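Long-range contacts in putative glutathione-regulated potassium-efflux system protein KefB (Vibrio parahaemolyticus RIMD 2210633, PDB 3C85), which probably works as a potassium-efflux antiporter of the CPA2 family, this chain being its nucleotide-binding TrkA-N domain: residues I65-E70 with N85-D90; I135-E140 with S151-A156. All coordinates share one frame; numbering follows the deposited sequence.

Contact 1 of 2, residues I65-E70 with N85-D90; sequences ISLGIE and NVISGD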
loop_
_atom_site.group_PDB
_atom_site.type_symbol
_atom_site.label_atom_id
_atom_site.label_comp_id
_atom_site.label_asym_id
_atom_site.label_seq_id
_atom_site.Cartn_x
_atom_site.Cartn_y
_atom_site.Cartn_z
ATOM N N ILE A 65 -8.647 -17.266 8.871
ATOM C CA ILE A 65 -8.680 -16.747 10.243
ATOM C C ILE A 65 -9.435 -15.438 10.373
ATOM O O ILE A 65 -9.554 -14.894 11.504
ATOM C CB ILE A 65 -7.263 -16.533 10.782
ATOM C CG1 ILE A 65 -6.458 -15.576 9.889
ATOM C CG2 ILE A 65 -6.556 -17.867 10.895
ATOM C CD1 ILE A 65 -5.229 -14.939 10.621
ATOM N N SER A 66 -9.925 -14.929 9.236
ATOM C CA SER A 66 -10.526 -13.590 9.227
ATOM C C SER A 66 -12.016 -13.572 8.937
ATOM O O SER A 66 -12.515 -14.441 8.227
ATOM C CB SER A 66 -9.839 -12.682 8.190
ATOM O OG SER A 66 -8.437 -12.561 8.394
ATOM N N LEU A 67 -12.688 -12.540 9.461
ATOM C CA LEU A 67 -14.081 -12.214 9.141
ATOM C C LEU A 67 -14.123 -10.744 8.694
ATOM O O LEU A 67 -13.743 -9.856 9.442
ATOM C CB LEU A 67 -14.975 -12.409 10.371
ATOM C CG LEU A 67 -16.434 -11.978 10.169
ATOM C CD1 LEU A 67 -17.138 -12.832 9.068
ATOM C CD2 LEU A 67 -17.222 -12.067 11.520
ATOM N N GLY A 68 -14.589 -10.502 7.467
ATOM C CA GLY A 68 -14.684 -9.152 6.922
ATOM C C GLY A 68 -16.080 -8.634 7.181
ATOM O O GLY A 68 -17.033 -9.397 7.139
ATOM N N ILE A 69 -16.176 -7.345 7.505
ATOM C CA ILE A 69 -17.446 -6.642 7.685
ATOM C C ILE A 69 -17.478 -5.548 6.617
ATOM O O ILE A 69 -16.515 -4.776 6.481
ATOM C CB ILE A 69 -17.557 -5.998 9.117
ATOM C CG1 ILE A 69 -17.229 -7.029 10.221
ATOM C CG2 ILE A 69 -18.896 -5.223 9.274
ATOM C CD1 ILE A 69 -18.039 -8.310 10.218
ATOM N N GLU A 70 -18.563 -5.498 5.843
ATOM C CA GLU A 70 -18.644 -4.633 4.668
ATOM C C GLU A 70 -20.048 -3.999 4.535
ATOM O O GLU A 70 -21.059 -4.705 4.569
ATOM C CB GLU A 70 -18.283 -5.487 3.441
ATOM C CG GLU A 70 -18.456 -4.795 2.074
ATOM C CD GLU A 70 -17.779 -3.455 2.005
ATOM O OE1 GLU A 70 -16.557 -3.410 2.265
ATOM O OE2 GLU A 70 -18.462 -2.444 1.706
ATOM N N ASN A 85 -14.984 -15.010 3.861
ATOM C CA ASN A 85 -15.996 -14.870 4.927
ATOM C C ASN A 85 -16.229 -13.403 5.159
ATOM O O ASN A 85 -15.461 -12.746 5.877
ATOM C CB ASN A 85 -15.606 -15.565 6.240
ATOM C CG ASN A 85 -15.653 -17.085 6.142
ATOM O OD1 ASN A 85 -15.987 -17.645 5.097
ATOM N ND2 ASN A 85 -15.295 -17.756 7.227
ATOM N N VAL A 86 -17.274 -12.883 4.525
ATOM C CA VAL A 86 -17.596 -11.471 4.629
ATOM C C VAL A 86 -19.096 -11.331 4.883
ATOM O O VAL A 86 -19.904 -11.970 4.216
ATOM C CB VAL A 86 -17.175 -10.675 3.352
ATOM C CG1 VAL A 86 -17.620 -9.194 3.459
ATOM C CG2 VAL A 86 -15.662 -10.735 3.200
ATOM N N ILE A 87 -19.455 -10.552 5.884
ATOM C CA ILE A 87 -20.855 -10.325 6.176
ATOM C C ILE A 87 -21.153 -8.847 6.014
ATOM O O ILE A 87 -20.246 -8.000 6.134
ATOM C CB ILE A 87 -21.249 -10.871 7.583
ATOM C CG1 ILE A 87 -20.446 -10.189 8.696
ATOM C CG2 ILE A 87 -21.043 -12.414 7.644
ATOM C CD1 ILE A 87 -21.001 -10.505 10.091
ATOM N N SER A 88 -22.398 -8.513 5.686
ATOM C CA SER A 88 -22.699 -7.105 5.527
ATOM C C SER A 88 -23.031 -6.456 6.872
ATOM O O SER A 88 -23.573 -7.109 7.771
ATOM C CB SER A 88 -23.821 -6.902 4.513
ATOM O OG SER A 88 -24.980 -7.515 5.009
ATOM N N GLY A 89 -22.717 -5.169 7.006
ATOM C CA GLY A 89 -23.049 -4.444 8.213
ATOM C C GLY A 89 -22.325 -3.129 8.249
ATOM O O GLY A 89 -21.373 -2.934 7.517
ATOM N N ASP A 90 -22.798 -2.225 9.094
ATOM C CA ASP A 90 -22.191 -0.881 9.222
ATOM C C ASP A 90 -21.443 -0.845 10.546
ATOM O O ASP A 90 -22.066 -0.690 11.606
ATOM C CB ASP A 90 -23.306 0.178 9.185
ATOM C CG ASP A 90 -22.800 1.620 9.362
ATOM O OD1 ASP A 90 -21.594 1.855 9.623
ATOM O OD2 ASP A 90 -23.659 2.532 9.279
HETATM O O HOH W 1 -14.410 -16.127 9.420
#

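Contact 2 of 2, residues I135-E140 with S151-A156; sequences IAAIAE and SGVDAA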
loop_
_atom_site.group_PDB
_atom_site.type_symbol
_atom_site.label_atom_id
_atom_site.label_comp_id
_atom_site.label_asym_id
_atom_site.label_seq_id
_atom_site.Cartn_x
_atom_site.Cartn_y
_atom_site.Cartn_z
ATOM N N ILE A 135 -5.582 -3.716 17.956
ATOM C CA ILE A 135 -6.235 -3.035 16.876
ATOM C C ILE A 135 -5.168 -2.345 16.040
ATOM O O ILE A 135 -4.293 -1.732 16.569
ATOM C CB ILE A 135 -7.160 -1.994 17.390
ATOM C CG1 ILE A 135 -8.188 -2.580 18.337
ATOM C CG2 ILE A 135 -7.789 -1.291 16.310
ATOM C CD1 ILE A 135 -8.941 -1.554 19.107
ATOM N N ALA A 136 -5.273 -2.485 14.736
ATOM C CA ALA A 136 -4.458 -1.760 13.795
ATOM C C ALA A 136 -5.289 -0.994 12.790
ATOM O O ALA A 136 -6.362 -1.348 12.479
ATOM C CB ALA A 136 -3.512 -2.610 13.144
ATOM N N ALA A 137 -4.739 0.102 12.332
ATOM C CA ALA A 137 -5.448 1.059 11.482
ATOM C C ALA A 137 -4.564 1.550 10.349
ATOM O O ALA A 137 -3.317 1.466 10.406
ATOM C CB ALA A 137 -5.939 2.202 12.307
ATOM N N ILE A 138 -5.194 2.061 9.306
ATOM C CA ILE A 138 -4.478 2.562 8.165
ATOM C C ILE A 138 -5.153 3.838 7.774
ATOM O O ILE A 138 -6.321 3.934 7.845
ATOM C CB ILE A 138 -4.463 1.544 7.015
ATOM C CG1 ILE A 138 -3.367 1.821 6.004
ATOM C CG2 ILE A 138 -5.802 1.393 6.397
ATOM C CD1 ILE A 138 -3.085 0.687 5.147
ATOM N N ALA A 139 -4.373 4.834 7.406
ATOM C CA ALA A 139 -4.901 6.110 7.024
ATOM C C ALA A 139 -4.006 6.871 6.030
ATOM O O ALA A 139 -2.994 6.406 5.651
ATOM C CB ALA A 139 -5.167 6.932 8.225
ATOM N N GLU A 140 -4.440 8.050 5.652
ATOM C CA GLU A 140 -3.786 8.828 4.622
ATOM C C GLU A 140 -2.624 9.729 5.028
ATOM O O GLU A 140 -1.717 9.931 4.288
ATOM C CB GLU A 140 -4.811 9.663 3.894
ATOM C CG GLU A 140 -5.694 8.904 3.039
ATOM C CD GLU A 140 -6.392 9.782 2.072
ATOM O OE1 GLU A 140 -7.280 10.508 2.470
ATOM O OE2 GLU A 140 -5.991 9.793 0.922
ATOM N N SER A 151 -6.099 7.653 20.170
ATOM C CA SER A 151 -7.432 7.164 20.523
ATOM C C SER A 151 -7.384 5.734 21.007
ATOM O O SER A 151 -8.356 5.233 21.520
ATOM C CB SER A 151 -8.401 7.287 19.335
ATOM O OG SER A 151 -8.644 8.650 19.039
ATOM N N GLY A 152 -6.239 5.078 20.867
ATOM C CA GLY A 152 -6.084 3.736 21.408
ATOM C C GLY A 152 -5.753 2.588 20.483
ATOM O O GLY A 152 -5.811 1.448 20.931
ATOM N N VAL A 153 -5.412 2.831 19.208
ATOM C CA VAL A 153 -5.021 1.675 18.360
ATOM C C VAL A 153 -3.588 1.292 18.720
ATOM O O VAL A 153 -2.830 2.150 19.211
ATOM C CB VAL A 153 -5.172 1.903 16.805
ATOM C CG1 VAL A 153 -6.591 2.436 16.407
ATOM C CG2 VAL A 153 -4.075 2.752 16.246
ATOM N N ASP A 154 -3.208 0.039 18.484
ATOM C CA ASP A 154 -1.849 -0.445 18.784
ATOM C C ASP A 154 -0.793 -0.148 17.699
ATOM O O ASP A 154 0.416 0.031 17.995
ATOM C CB ASP A 154 -1.901 -1.932 19.089
ATOM C CG ASP A 154 -2.855 -2.262 20.257
ATOM O OD1 ASP A 154 -2.456 -2.105 21.409
ATOM O OD2 ASP A 154 -4.014 -2.654 20.036
ATOM N N ALA A 155 -1.225 -0.105 16.444
ATOM C CA ALA A 155 -0.324 0.159 15.327
ATOM C C ALA A 155 -1.062 0.931 14.256
ATOM O O ALA A 155 -2.210 0.659 14.016
ATOM C CB ALA A 155 0.205 -1.148 14.737
ATOM N N ALA A 156 -0.399 1.890 13.606
ATOM C CA ALA A 156 -1.069 2.696 12.593
ATOM C C ALA A 156 -0.134 2.884 11.400
ATOM O O ALA A 156 1.010 3.285 11.597
ATOM C CB ALA A 156 -1.438 4.052 13.208
#

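Contact 1 of 2, residues I65-E70 with N85-D90
The carbonyl O of Asn85 receives Gly68 N at 2.9 Å, in the carbonyl plane and almost straight (178° at the hydrogen), while Leu67 CA leans on the same oxygen in a CA-H...O contact. This bond opens the parallel pairing of the Rossmann-type beta-alpha-beta unit formed by strand 66-70, helix 73-81 and strand 86-88. Ile87 N then binds Gly68 O at 3.0 Å, Ile87 O accepts Glu70 N, and Gly89 N reaches Glu70 O from well above the carbonyl plane, where the second strand has already ended. Near Asn85, a water bridges Ser66 O and Asn85 ND2, and Asn85 OD1 accepts a hydrogen bond from Lys64 NZ.

On one face Ile69 and Ile87 run alongside each other in the same direction. Ile87 chi1 of 60° swings CG1 between its backbone N and carbonyl carbon, and Ile69 CD1 approaches it to 3.4 Å, closer than normal carbon contact. Leu67 CD1 meets Ile87 CG2 at 4.2 Å. On the face covered by helix 73-81, Val86 CG2 lies 4.2 Å from Gly68 CA, and Val86 CG1 touches Glu70 CB at 3.8 Å. Past CB the Glu70 chain bends away from strand 86-88; Glu70 and Asp90 belong to the AMP site, though no AMP is bound to this chain. Glu70 OE1 accepts Met47 N and OE2 forms a salt bridge with Arg72 NE.

Contact 2 of 2, residues I135-E140 with S151-A156
Ile135 and Asp154 hold each other by two hydrogen bonds, both 2.8 Å: Ile135 N donates to Asp154 OD2, on the anti lone pair of the carboxylate, and Asp154 N donates to Ile135 O. Chi1 of -57° puts Asp154 CG beside its own N, offering both N-H and carboxylate to Ile135; OD2 takes the place of a backbone acceptor. Ala155 N adds a weak bond to Ile135 O, and regular parallel pairing is reached where Ala137 N meets Ala155 O at 3.1 Å. This closes the beta-alpha-beta crossover through helix 142-151 at the edge of the Rossmann-type sheet.

The dense part lies on the face of Ile135 and Ala137. Val153 CG1 touches both Ile135 CG2 (3.9 Å) and Ala137 CB (4.2 Å), and the Val153 side chain lies roughly perpendicular to that of Ile135. Leu123 of helix 116-128 and Leu111 of the adjoining strand 108-111 also pack against both. On the other face Ala136 CB and Ala155 CB stand 4.3 Å apart, against Val171 and Gln174 of the second subunit. The loose, solvent side is the exposed Gly152, where a Schellman motif ends the helix without touching 135-140; Asp154 is partly exposed yet firmly bonded. A negative carboxylate receiving a backbone N-H at this partly exposed edge implies a bond probably strengthened by charge, joining the turn to the strand before the sheet pairing begins.

Contact 1 and contact 2 are the two outer strand pairings of one six-stranded parallel sheet, with strand order 3-2-1-4-5-6 and strands 42-45 and 108-111 between them. Their centres are 19 Å apart, on opposite sides of the chain's centre, and their nearest atoms remain about 12 Å from each other. Only contact 1 contains AMP-binding residues; the nearest atoms of a sulfate ion, probably from the crystallisation liquor, and its Gly89 are about 5 Å apart. Contact 2 is farther off: the nearest atoms of the Ile135 and Ala91 side chains are about 11 Å apart. Six residues of contact 2 come within reach of the second subunit, against Ile65 alone in contact 1.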